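Local coordinates for protein beta-porphyranase A (Bacteroides plebeius, PDB 4AW7) that hydrolyses the sulfated red-algal polysaccharide porphyran at beta-D-galactopyranose-(1->4)-alpha-L-galactopyranose-6-sulfate linkages, at residues N45-S50 with R69-P74; Y103-H108 with L136-F141. All coordinates share one frame; numbering follows the deposited sequence.

Interaction 1 of 2, residues N45-S50 with R69-P74. With GAL (beta-D-galactopyranose), chain B; L6S (6-O-sulfo-alpha-L-galactopyranose), chain C; L6S (6-O-sulfo-alpha-L-galactopyranose), chain D; AAL (3,6-anhydro-alpha-L-galactopyranose), chain E.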
ATOM      1  N   ASN A  45       1.519   6.531  -9.660  1.00  6.53           N
ATOM      2  CA  ASN A  45       0.300   6.360 -10.437  1.00  6.74           C
ATOM      3  C   ASN A  45      -0.696   7.411  -9.978  1.00  6.82           C
ATOM      4  O   ASN A  45      -0.597   7.958  -8.887  1.00  7.63           O
ATOM      5  CB  ASN A  45      -0.281   4.959 -10.213  1.00  6.48           C
ATOM      6  CG  ASN A  45       0.674   3.867 -10.647  1.00  6.51           C
ATOM      7  OD1 ASN A  45       1.210   3.930 -11.760  1.00  7.46           O
ATOM      8  ND2 ASN A  45       0.932   2.858  -9.799  1.00  7.20           N
ATOM      9  N   ILE A  46      -1.708   7.625 -10.815  1.00  7.01           N
ATOM     10  CA  ILE A  46      -2.904   8.360 -10.423  1.00  7.69           C
ATOM     11  C   ILE A  46      -4.119   7.413 -10.511  1.00  7.29           C
ATOM     12  O   ILE A  46      -4.109   6.413 -11.215  1.00  7.81           O
ATOM     13  CB  ILE A  46      -3.163   9.657 -11.242  1.00  7.10           C
ATOM     14  CG1 ILE A  46      -3.171   9.392 -12.763  1.00  8.15           C
ATOM     15  CG2 ILE A  46      -2.171  10.699 -10.860  1.00  8.83           C
ATOM     16  CD1 ILE A  46      -3.631  10.571 -13.635  1.00  9.37           C
ATOM     17  N   HIS A  47      -5.157   7.755  -9.764  1.00  7.00           N
ATOM     18  CA  HIS A  47      -6.390   6.984  -9.694  1.00  6.96           C
ATOM     19  C   HIS A  47      -7.304   7.403 -10.850  1.00  7.26           C
ATOM     20  O   HIS A  47      -8.268   8.150 -10.680  1.00  8.46           O
ATOM     21  CB  HIS A  47      -7.053   7.211  -8.304  1.00  7.71           C
ATOM     22  CG  HIS A  47      -8.202   6.301  -8.042  1.00  7.90           C
ATOM     23  ND1 HIS A  47      -9.451   6.520  -8.561  1.00  8.53           N
ATOM     24  CD2 HIS A  47      -8.281   5.117  -7.374  1.00  8.16           C
ATOM     25  CE1 HIS A  47     -10.257   5.525  -8.204  1.00  8.56           C
ATOM     26  NE2 HIS A  47      -9.575   4.651  -7.478  1.00  8.47           N
ATOM     27  N   SER A  48      -6.903   6.991 -12.038  1.00  7.82           N
ATOM     28  CA  SER A  48      -7.506   7.417 -13.292  1.00  7.83           C
ATOM     29  C   SER A  48      -7.177   6.434 -14.369  1.00  8.44           C
ATOM     30  O   SER A  48      -6.195   5.681 -14.269  1.00  8.94           O
ATOM     31  CB  SER A  48      -6.895   8.773 -13.658  1.00  8.95           C
ATOM     32  OG  SER A  48      -7.440   9.332 -14.842  1.00 10.11           O
ATOM     33  N   THR A  49      -7.945   6.485 -15.468  1.00  9.18           N
ATOM     34  CA  THR A  49      -7.488   5.909 -16.736  1.00 10.40           C
ATOM     35  C   THR A  49      -7.613   6.934 -17.873  1.00 10.53           C
ATOM     36  O   THR A  49      -7.603   6.553 -19.063  1.00 12.33           O
ATOM     37  CB  THR A  49      -8.215   4.616 -17.101  1.00 10.91           C
ATOM     38  OG1 THR A  49      -9.621   4.873 -17.210  1.00 12.93           O
ATOM     39  CG2 THR A  49      -7.974   3.513 -16.067  1.00 12.90           C
ATOM     40  N   SER A  50      -7.635   8.218 -17.522  1.00 10.27           N
ATOM     41  CA  SER A  50      -7.890   9.275 -18.518  1.00 11.78           C
ATOM     42  C   SER A  50      -6.646   9.682 -19.306  1.00 11.26           C
ATOM     43  O   SER A  50      -6.437  10.885 -19.561  1.00 12.42           O
ATOM     44  CB  SER A  50      -8.459  10.502 -17.809  1.00 13.48           C
ATOM     45  OG  SER A  50      -9.699  10.214 -17.255  1.00 18.20           O
ATOM     46  N   ARG A  69      -6.961   3.354 -12.120  1.00  7.21           N
ATOM     47  CA  ARG A  69      -8.176   2.690 -11.631  1.00  7.07           C
ATOM     48  C   ARG A  69      -9.386   3.325 -12.288  1.00  7.68           C
ATOM     49  O   ARG A  69      -9.401   4.528 -12.515  1.00  8.79           O
ATOM     50  CB  ARG A  69      -8.258   2.763 -10.078  1.00  7.10           C
ATOM     51  CG  ARG A  69      -9.266   1.844  -9.427  1.00  7.28           C
ATOM     52  CD  ARG A  69      -8.778   1.393  -8.106  1.00  7.36           C
ATOM     53  NE  ARG A  69      -9.663   0.544  -7.302  1.00  7.47           N
ATOM     54  CZ  ARG A  69     -10.428   0.989  -6.302  1.00  7.35           C
ATOM     55  NH1 ARG A  69     -10.630   2.284  -6.115  1.00  7.15           N
ATOM     56  NH2 ARG A  69     -11.001   0.098  -5.507  1.00  7.53           N
ATOM     57  N   LYS A  70     -10.389   2.492 -12.580  1.00  8.14           N
ATOM     58  CA  LYS A  70     -11.595   2.927 -13.237  1.00  9.61           C
ATOM     59  C   LYS A  70     -12.776   2.129 -12.723  1.00  8.78           C
ATOM     60  O   LYS A  70     -12.681   0.919 -12.620  1.00  9.70           O
ATOM     61  CB  LYS A  70     -11.447   2.656 -14.748  1.00 11.70           C
ATOM     62  CG  LYS A  70     -12.630   2.901 -15.564  1.00 17.42           C
ATOM     63  CD  LYS A  70     -12.793   4.334 -15.843  1.00 19.42           C
ATOM     64  CE  LYS A  70     -13.605   4.568 -17.136  1.00 20.69           C
ATOM     65  NZ  LYS A  70     -13.771   6.064 -17.314  1.00 22.66           N
ATOM     66  N   PHE A  71     -13.877   2.829 -12.480  1.00  9.35           N
ATOM     67  CA  PHE A  71     -15.146   2.198 -12.109  1.00  9.76           C
ATOM     68  C   PHE A  71     -15.935   1.841 -13.359  1.00 10.92           C
ATOM     69  O   PHE A  71     -16.831   2.568 -13.799  1.00 13.57           O
ATOM     70  CB  PHE A  71     -15.926   3.113 -11.190  1.00 10.63           C
ATOM     71  CG  PHE A  71     -15.402   3.124  -9.783  1.00 10.23           C
ATOM     72  CD1 PHE A  71     -14.269   3.806  -9.433  1.00 12.71           C
ATOM     73  CD2 PHE A  71     -16.011   2.345  -8.821  1.00 10.98           C
ATOM     74  CE1 PHE A  71     -13.803   3.755  -8.136  1.00 13.81           C
ATOM     75  CE2 PHE A  71     -15.559   2.320  -7.516  1.00 10.76           C
ATOM     76  CZ  PHE A  71     -14.459   3.003  -7.183  1.00 11.98           C
ATOM     77  N   TRP A  72     -15.539   0.761 -13.985  1.00 11.86           N
ATOM     78  CA  TRP A  72     -16.256   0.205 -15.127  1.00 13.10           C
ATOM     79  C   TRP A  72     -15.750  -1.185 -15.370  1.00 13.57           C
ATOM     80  O   TRP A  72     -14.566  -1.447 -15.191  1.00 18.51           O
ATOM     81  CB  TRP A  72     -16.036   1.048 -16.377  1.00 15.23           C
ATOM     82  CG  TRP A  72     -17.169   0.829 -17.382  1.00 18.85           C
ATOM     83  CD1 TRP A  72     -17.150   0.059 -18.500  1.00 22.52           C
ATOM     84  CD2 TRP A  72     -18.491   1.390 -17.297  1.00 18.58           C
ATOM     85  NE1 TRP A  72     -18.368   0.144 -19.138  1.00 21.42           N
ATOM     86  CE2 TRP A  72     -19.209   0.939 -18.405  1.00 22.77           C
ATOM     87  CE3 TRP A  72     -19.119   2.243 -16.387  1.00 19.09           C
ATOM     88  CZ2 TRP A  72     -20.538   1.324 -18.636  1.00 20.88           C
ATOM     89  CZ3 TRP A  72     -20.429   2.632 -16.610  1.00 22.45           C
ATOM     90  CH2 TRP A  72     -21.124   2.157 -17.715  1.00 22.78           C
ATOM     91  N   GLY A  73     -16.601  -2.096 -15.773  1.00 12.01           N
ATOM     92  CA  GLY A  73     -16.269  -3.479 -15.861  1.00 11.18           C
ATOM     93  C   GLY A  73     -17.404  -4.268 -16.476  1.00 10.66           C
ATOM     94  O   GLY A  73     -18.304  -3.690 -17.085  1.00 11.52           O
ATOM     95  N   PRO A  74     -17.335  -5.579 -16.319  1.00 10.43           N
ATOM     96  CA  PRO A  74     -18.360  -6.423 -16.971  1.00 10.85           C
ATOM     97  C   PRO A  74     -19.770  -6.121 -16.517  1.00 11.49           C
ATOM     98  O   PRO A  74     -20.723  -6.339 -17.294  1.00 12.79           O
ATOM     99  CB  PRO A  74     -17.969  -7.852 -16.554  1.00 11.86           C
ATOM    100  CG  PRO A  74     -16.527  -7.753 -16.106  1.00 12.25           C
ATOM    101  CD  PRO A  74     -16.337  -6.374 -15.596  1.00 11.15           C
TER
HETATM  102  C1  GAL B   5     -18.692   5.926 -18.214  1.00 21.30           C
HETATM  103  C2  GAL B   5     -19.843   6.359 -19.109  1.00 22.82           C
HETATM  104  C3  GAL B   5     -20.355   5.146 -19.859  1.00 21.87           C
HETATM  105  C4  GAL B   5     -19.194   4.453 -20.579  1.00 21.35           C
HETATM  106  C5  GAL B   5     -18.050   4.146 -19.600  1.00 21.79           C
HETATM  107  C6  GAL B   5     -16.829   3.512 -20.262  1.00 24.39           C
HETATM  108  O2  GAL B   5     -20.859   6.869 -18.285  1.00 25.02           O
HETATM  109  O3  GAL B   5     -21.344   5.577 -20.776  1.00 23.39           O
HETATM  110  O4  GAL B   5     -18.736   5.283 -21.630  1.00 24.88           O
HETATM  111  O5  GAL B   5     -17.631   5.335 -18.926  1.00 19.99           O
HETATM  112  O6  GAL B   5     -15.850   3.182 -19.305  1.00 27.36           O
HETATM  113  O1S L6S C   2     -11.219   8.835  -9.276  1.00 14.48           O
HETATM  114  O2S L6S C   2     -12.116  11.093  -8.904  1.00 12.80           O
HETATM  115  O3S L6S C   2     -13.410   9.390 -10.115  1.00 14.13           O
HETATM  116  C1  L6S C   2     -14.516   5.761  -4.862  1.00 13.44           C
HETATM  117  C2  L6S C   2     -15.966   5.794  -5.287  1.00 13.96           C
HETATM  118  C3  L6S C   2     -16.380   7.244  -5.583  1.00 14.33           C
HETATM  119  C4  L6S C   2     -15.439   7.817  -6.710  1.00 14.31           C
HETATM  120  C5  L6S C   2     -13.987   7.675  -6.237  1.00 12.63           C
HETATM  121  C6  L6S C   2     -13.032   7.887  -7.434  1.00 11.41           C
HETATM  122  O2  L6S C   2     -16.819   5.174  -4.303  1.00 17.36           O
HETATM  123  O3  L6S C   2     -17.755   7.337  -5.984  1.00 16.25           O
HETATM  124  O4  L6S C   2     -15.668   7.057  -7.907  1.00 13.21           O
HETATM  125  O5  L6S C   2     -13.641   6.359  -5.788  1.00 13.22           O
HETATM  126  O6  L6S C   2     -13.018   9.270  -7.752  1.00 14.66           O
HETATM  127  S1  L6S C   2     -12.374   9.673  -9.082  0.70  9.51           S
HETATM  128  O1S L6S D   6     -20.649  -0.246 -23.800  1.00 26.50           O
HETATM  129  O2S L6S D   6     -21.412  -0.288 -21.476  1.00 28.67           O
HETATM  130  O3S L6S D   6     -19.017   0.056 -21.985  1.00 27.72           O
HETATM  131  C1  L6S D   6     -22.549   4.799 -20.765  1.00 26.10           C
HETATM  132  C2  L6S D   6     -23.657   5.580 -21.514  1.00 28.39           C
HETATM  133  C3  L6S D   6     -23.273   5.796 -22.977  1.00 28.19           C
HETATM  134  C4  L6S D   6     -22.961   4.428 -23.626  1.00 27.32           C
HETATM  135  C5  L6S D   6     -21.842   3.712 -22.828  1.00 25.39           C
HETATM  136  C6  L6S D   6     -21.574   2.327 -23.361  1.00 26.54           C
HETATM  137  O2  L6S D   6     -23.872   6.870 -20.918  1.00 31.41           O
HETATM  138  O3  L6S D   6     -24.342   6.416 -23.687  1.00 31.06           O
HETATM  139  O4  L6S D   6     -24.170   3.623 -23.649  1.00 27.81           O
HETATM  140  O5  L6S D   6     -22.184   3.565 -21.388  1.00 26.24           O
HETATM  141  O6  L6S D   6     -20.538   1.745 -22.578  1.00 27.33           O
HETATM  142  S1  L6S D   6     -20.422   0.301 -22.430  0.50 21.01           S
HETATM  143  C1  AAL E   4     -16.957   7.760 -13.726  1.00 15.31           C
HETATM  144  C2  AAL E   4     -15.900   7.769 -14.803  1.00 17.77           C
HETATM  145  C3  AAL E   4     -16.566   8.087 -16.117  1.00 18.29           C
HETATM  146  C4  AAL E   4     -17.590   7.009 -16.383  1.00 18.14           C
HETATM  147  C5  AAL E   4     -18.646   7.445 -15.399  1.00 17.26           C
HETATM  148  C6  AAL E   4     -18.700   8.950 -15.580  1.00 18.43           C
HETATM  149  O2  AAL E   4     -15.228   6.526 -14.869  1.00 18.58           O
HETATM  150  O3  AAL E   4     -17.353   9.273 -15.976  1.00 20.44           O
HETATM  151  O4  AAL E   4     -18.110   7.122 -17.718  1.00 20.09           O
HETATM  152  O5  AAL E   4     -18.202   7.145 -14.069  1.00 15.36           O
HETATM  153  O   HOH W   1     -11.178   6.863 -18.163  1.00 25.29           O
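His47 and Arg69 form the tight, buried half of the contact. Arg69 NH1 donates to His47 NE2 over 2.9 Å, nearly straight and in the planes of both ring and guanidinium. These planes stand 71° apart. Arg69 CB also lies over one imidazole face in a CH-pi contact. His47 CG lies anti to the backbone N (chi1 -171°), which swings the ring towards the arginine. With NE2 accepting, ND1 carries the proton and donates to sulfate oxygen O1S of L6S chain C over 3.0 Å. Arg69 also salt-bridges Glu142 and the inferred nucleophile Glu272, and its NH2 bonds Asn145. The backbone link is poorer: Arg69 N meets Ser48 O at 3.3 Å from above the carbonyl plane.

Towards the partly exposed side, Thr49 OG1 only brushes Lys70 CD, and one water joins this hydroxyl to Lys70 NZ. The ammonium NZ reaches AAL O2 at 2.9 Å. Further along, GAL chain B lies over the indole of Trp72, its C5 over the ring centre, 3.5 Å above the plane, while NE1 donates to O3S of L6S chain D. With an alanine in place of this indole, the galactose would probably lose its stacking platform and the sulfate its N-H donor. Strand 45-46, helix 54-63 and strand 66-71 make a beta-alpha-beta unit of the catalytic barrel, whose strand ends carry the sugar-binding cleft.

Interaction 2 of 2, residues Y103-H108 with L136-F141; sequences YIATEH and LVPEFF. With K (potassium ion), chain G; GAL (beta-D-galactopyranose), chain F; L6S (6-O-sulfo-alpha-L-galactopyranose), chain C.
Phe140 N donates to Tyr103 O and Ala105 N to Phe140 O, the latter at 2.9 Å, two backbone hydrogen bonds that pair Ile104 in parallel with Phe140, and Ala105 with Phe141. Weaker CA-H...O contacts run from Ile104 CA to Phe140 O and from Phe141 CA to Ala105 O. This is the parallel pairing of a beta-alpha-beta unit, strand 104-106, helix 120-132 and strand 136-142, within the barrel.

Among apolar contacts, Ile104 CG1 meets Phe140 CB at 3.8 Å on one face of the sheet; on the other Ala105 CB is touched by Pro138 CG and Phe141 CD1, with Tyr131 of helix 120-132 covering the alanine. At the corner in the chain, Pro138 CB sits over one face of the Tyr103 ring, 3.7 Å from its centroid, in a CH-pi contact. Tyr103 CG is wedged between the backbone N and carbonyl carbon (chi1 73°), folding the ring back over the proline.

Polar atoms serve a metal and a sugar. Tyr103 OH binds the potassium ion at 2.9 Å, whereas the backbone O of Leu136 lies a long 3.4 Å from it; Tyr193 and Tyr207 also belong to this site. His108 NE2 shares a straight hydrogen bond with O4 of GAL chain F.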
ATOM      1  N   TYR A 103      -3.971  -1.128 -15.440  1.00  8.78           N
ATOM      2  CA  TYR A 103      -4.855  -0.377 -14.543  1.00  8.70           C
ATOM      3  C   TYR A 103      -5.692  -1.413 -13.797  1.00  8.25           C
ATOM      4  O   TYR A 103      -5.678  -2.605 -14.144  1.00  8.88           O
ATOM      5  CB  TYR A 103      -5.744   0.623 -15.283  1.00  8.86           C
ATOM      6  CG  TYR A 103      -6.896   0.073 -16.097  1.00  9.52           C
ATOM      7  CD1 TYR A 103      -6.693  -0.456 -17.355  1.00 11.37           C
ATOM      8  CD2 TYR A 103      -8.198   0.081 -15.602  1.00  9.48           C
ATOM      9  CE1 TYR A 103      -7.758  -0.926 -18.108  1.00 11.94           C
ATOM     10  CE2 TYR A 103      -9.251  -0.391 -16.328  1.00 11.30           C
ATOM     11  CZ  TYR A 103      -9.034  -0.896 -17.584  1.00 12.27           C
ATOM     12  OH  TYR A 103     -10.072  -1.405 -18.337  1.00 15.77           O
ATOM     13  N   ILE A 104      -6.422  -0.938 -12.794  1.00  7.98           N
ATOM     14  CA  ILE A 104      -7.358  -1.747 -12.044  1.00  7.46           C
ATOM     15  C   ILE A 104      -8.781  -1.375 -12.441  1.00  7.47           C
ATOM     16  O   ILE A 104      -9.194  -0.223 -12.287  1.00  8.17           O
ATOM     17  CB  ILE A 104      -7.228  -1.504 -10.527  1.00  7.40           C
ATOM     18  CG1 ILE A 104      -5.809  -1.749 -10.018  1.00  7.84           C
ATOM     19  CG2 ILE A 104      -8.257  -2.322  -9.763  1.00  9.00           C
ATOM     20  CD1 ILE A 104      -5.560  -1.229  -8.590  1.00  9.95           C
ATOM     21  N   ALA A 105      -9.536  -2.346 -12.952  1.00  8.07           N
ATOM     22  CA  ALA A 105     -10.965  -2.187 -13.165  1.00  7.89           C
ATOM     23  C   ALA A 105     -11.674  -2.611 -11.885  1.00  8.34           C
ATOM     24  O   ALA A 105     -11.383  -3.696 -11.360  1.00  8.46           O
ATOM     25  CB  ALA A 105     -11.430  -3.051 -14.349  1.00  8.98           C
ATOM     26  N   THR A 106     -12.593  -1.788 -11.398  1.00  7.90           N
ATOM     27  CA  THR A 106     -13.424  -2.095 -10.258  1.00  8.17           C
ATOM     28  C   THR A 106     -14.859  -1.702 -10.545  1.00  8.58           C
ATOM     29  O   THR A 106     -15.121  -0.998 -11.525  1.00 10.78           O
ATOM     30  CB  THR A 106     -12.853  -1.465  -8.972  1.00  8.34           C
ATOM     31  OG1 THR A 106     -13.493  -2.049  -7.817  1.00  8.76           O
ATOM     32  CG2 THR A 106     -13.002   0.028  -8.948  1.00  8.82           C
ATOM     33  N   GLU A 107     -15.790  -2.188  -9.733  1.00  8.62           N
ATOM     34  CA  GLU A 107     -17.190  -1.849  -9.879  1.00  9.26           C
ATOM     35  C   GLU A 107     -17.747  -1.319  -8.572  1.00  9.17           C
ATOM     36  O   GLU A 107     -17.413  -1.811  -7.493  1.00  9.49           O
ATOM     37  CB  GLU A 107     -18.002  -3.067 -10.278  1.00  9.47           C
ATOM     38  CG  GLU A 107     -17.621  -3.648 -11.628  1.00 10.69           C
ATOM     39  CD  GLU A 107     -18.339  -3.037 -12.819  1.00 10.60           C
ATOM     40  OE1 GLU A 107     -18.705  -1.834 -12.779  1.00 11.79           O
ATOM     41  OE2 GLU A 107     -18.519  -3.783 -13.811  1.00 12.95           O
ATOM     42  N   HIS A 108     -18.665  -0.358  -8.652  1.00  9.60           N
ATOM     43  CA  HIS A 108     -19.422   0.044  -7.478  1.00  9.42           C
ATOM     44  C   HIS A 108     -20.266  -1.139  -7.009  1.00 10.61           C
ATOM     45  O   HIS A 108     -20.835  -1.862  -7.836  1.00 10.70           O
ATOM     46  CB  HIS A 108     -20.363   1.190  -7.773  1.00  9.56           C
ATOM     47  CG  HIS A 108     -19.702   2.476  -8.143  1.00 10.36           C
ATOM     48  ND1 HIS A 108     -18.983   3.230  -7.241  1.00 12.40           N
ATOM     49  CD2 HIS A 108     -19.685   3.159  -9.311  1.00 10.85           C
ATOM     50  CE1 HIS A 108     -18.544   4.316  -7.855  1.00 12.18           C
ATOM     51  NE2 HIS A 108     -18.965   4.301  -9.110  1.00 12.99           N
ATOM     52  N   LEU A 136      -8.626  -5.654 -25.504  1.00 13.39           N
ATOM     53  CA  LEU A 136      -7.800  -5.006 -24.494  1.00 12.23           C
ATOM     54  C   LEU A 136      -8.489  -5.261 -23.149  1.00 12.62           C
ATOM     55  O   LEU A 136      -9.703  -4.956 -23.026  1.00 13.94           O
ATOM     56  CB  LEU A 136      -7.734  -3.496 -24.767  1.00 13.47           C
ATOM     57  CG  LEU A 136      -6.707  -2.702 -23.941  1.00 13.94           C
ATOM     58  CD1 LEU A 136      -5.268  -3.110 -24.209  1.00 14.83           C
ATOM     59  CD2 LEU A 136      -6.956  -1.233 -24.166  1.00 15.45           C
ATOM     60  N   VAL A 137      -7.730  -5.776 -22.194  1.00 11.95           N
ATOM     61  CA  VAL A 137      -8.238  -6.038 -20.857  1.00 11.42           C
ATOM     62  C   VAL A 137      -7.395  -5.334 -19.806  1.00 10.68           C
ATOM     63  O   VAL A 137      -6.219  -5.080 -20.018  1.00 10.44           O
ATOM     64  CB  VAL A 137      -8.261  -7.551 -20.583  1.00 11.73           C
ATOM     65  CG1 VAL A 137      -9.184  -8.271 -21.609  1.00 12.47           C
ATOM     66  CG2 VAL A 137      -6.886  -8.173 -20.553  1.00 12.25           C
ATOM     67  N   PRO A 138      -7.967  -5.028 -18.634  1.00  9.56           N
ATOM     68  CA  PRO A 138      -7.127  -4.516 -17.537  1.00  8.97           C
ATOM     69  C   PRO A 138      -6.211  -5.562 -16.989  1.00  8.93           C
ATOM     70  O   PRO A 138      -6.550  -6.752 -16.911  1.00  9.77           O
ATOM     71  CB  PRO A 138      -8.158  -4.126 -16.475  1.00  9.13           C
ATOM     72  CG  PRO A 138      -9.316  -5.082 -16.721  1.00 10.15           C
ATOM     73  CD  PRO A 138      -9.372  -5.194 -18.244  1.00 10.66           C
ATOM     74  N   GLU A 139      -5.038  -5.134 -16.535  1.00  8.73           N
ATOM     75  CA  GLU A 139      -4.161  -6.056 -15.870  1.00  8.58           C
ATOM     76  C   GLU A 139      -4.766  -6.597 -14.588  1.00  8.36           C
ATOM     77  O   GLU A 139      -4.445  -7.727 -14.190  1.00  9.20           O
ATOM     78  CB  GLU A 139      -2.786  -5.403 -15.589  1.00  8.51           C
ATOM     79  CG  GLU A 139      -1.765  -6.337 -14.975  1.00 10.45           C
ATOM     80  CD  GLU A 139      -0.375  -5.740 -14.818  1.00 10.19           C
ATOM     81  OE1 GLU A 139      -0.175  -4.544 -15.133  1.00 10.65           O
ATOM     82  OE2 GLU A 139       0.507  -6.488 -14.363  1.00 13.25           O
ATOM     83  N   PHE A 140      -5.542  -5.771 -13.892  1.00  8.05           N
ATOM     84  CA  PHE A 140      -6.150  -6.147 -12.607  1.00  8.06           C
ATOM     85  C   PHE A 140      -7.639  -5.938 -12.663  1.00  7.82           C
ATOM     86  O   PHE A 140      -8.128  -4.905 -13.094  1.00  8.32           O
ATOM     87  CB  PHE A 140      -5.586  -5.309 -11.447  1.00  8.15           C
ATOM     88  CG  PHE A 140      -4.085  -5.343 -11.369  1.00  8.39           C
ATOM     89  CD1 PHE A 140      -3.462  -6.412 -10.769  1.00  9.73           C
ATOM     90  CD2 PHE A 140      -3.303  -4.350 -11.930  1.00  8.99           C
ATOM     91  CE1 PHE A 140      -2.105  -6.511 -10.748  1.00 10.12           C
ATOM     92  CE2 PHE A 140      -1.935  -4.421 -11.886  1.00 10.24           C
ATOM     93  CZ  PHE A 140      -1.337  -5.517 -11.327  1.00  9.81           C
ATOM     94  N   PHE A 141      -8.380  -6.935 -12.169  1.00  8.95           N
ATOM     95  CA  PHE A 141      -9.825  -6.801 -11.965  1.00  8.44           C
ATOM     96  C   PHE A 141     -10.090  -7.005 -10.474  1.00  7.76           C
ATOM     97  O   PHE A 141      -9.665  -7.994  -9.897  1.00  8.54           O
ATOM     98  CB  PHE A 141     -10.592  -7.815 -12.813  1.00  9.44           C
ATOM     99  CG  PHE A 141     -12.096  -7.693 -12.719  1.00  8.67           C
ATOM    100  CD1 PHE A 141     -12.734  -6.463 -12.633  1.00  9.60           C
ATOM    101  CD2 PHE A 141     -12.900  -8.822 -12.773  1.00 10.76           C
ATOM    102  CE1 PHE A 141     -14.103  -6.362 -12.565  1.00 10.52           C
ATOM    103  CE2 PHE A 141     -14.291  -8.699 -12.755  1.00 11.56           C
ATOM    104  CZ  PHE A 141     -14.883  -7.489 -12.647  1.00 11.93           C
TER
HETATM  105  K     K G1617      -9.446  -2.193 -21.071  0.50 16.03           K
HETATM  106  C1  GAL F   3     -16.321   7.774  -8.940  1.00 14.17           C
HETATM  107  C2  GAL F   3     -16.001   7.074 -10.247  1.00 12.91           C
HETATM  108  C3  GAL F   3     -16.801   7.787 -11.335  1.00 13.48           C
HETATM  109  C4  GAL F   3     -18.306   7.729 -11.035  1.00 14.48           C
HETATM  110  C5  GAL F   3     -18.495   8.302  -9.635  1.00 14.92           C
HETATM  111  C6  GAL F   3     -19.944   8.262  -9.206  1.00 16.78           C
HETATM  112  O2  GAL F   3     -14.600   7.062 -10.533  1.00 13.43           O
HETATM  113  O3  GAL F   3     -16.487   7.131 -12.544  1.00 14.07           O
HETATM  114  O4  GAL F   3     -18.788   6.378 -11.079  1.00 13.42           O
HETATM  115  O5  GAL F   3     -17.696   7.581  -8.689  1.00 14.12           O
HETATM  116  O6  GAL F   3     -20.053   8.786  -7.907  1.00 21.86           O
HETATM  117  O1S L6S C   2     -11.219   8.835  -9.276  1.00 14.48           O
HETATM  118  O2S L6S C   2     -12.116  11.093  -8.904  1.00 12.80           O
HETATM  119  O3S L6S C   2     -13.410   9.390 -10.115  1.00 14.13           O
HETATM  120  C1  L6S C   2     -14.516   5.761  -4.862  1.00 13.44           C
HETATM  121  C2  L6S C   2     -15.966   5.794  -5.287  1.00 13.96           C
HETATM  122  C3  L6S C   2     -16.380   7.244  -5.583  1.00 14.33           C
HETATM  123  C4  L6S C   2     -15.439   7.817  -6.710  1.00 14.31           C
HETATM  124  C5  L6S C   2     -13.987   7.675  -6.237  1.00 12.63           C
HETATM  125  C6  L6S C   2     -13.032   7.887  -7.434  1.00 11.41           C
HETATM  126  O2  L6S C   2     -16.819   5.174  -4.303  1.00 17.36           O
HETATM  127  O3  L6S C   2     -17.755   7.337  -5.984  1.00 16.25           O
HETATM  128  O4  L6S C   2     -15.668   7.057  -7.907  1.00 13.21           O
HETATM  129  O5  L6S C   2     -13.641   6.359  -5.788  1.00 13.22           O
HETATM  130  O6  L6S C   2     -13.018   9.270  -7.752  1.00 14.66           O
HETATM  131  S1  L6S C   2     -12.374   9.673  -9.082  0.70  9.51           S

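How the interactions relate
Strands 66-71 and 104-106 are neighbours in the parallel sheet, so interaction 1 passes directly into interaction 2, their centres about 7 Å apart. Lys70 is the seam: its N lies 3.0 Å from Ile104 O and its O 3.0 Å from Thr106 N, both probable hydrogen bonds. Side chains continue the join, with Phe71 stacked on His108 and Tyr103 touching both Thr49 and Lys70. Interaction 1 gives the glycan pocket His47, Lys70, Phe71 and Trp72, interaction 2 His108. Both touch L6S chain C, where His108 CE1 comes within 3.6 Å of its O3. The potassium lies at the other end of interaction 2, away from His108.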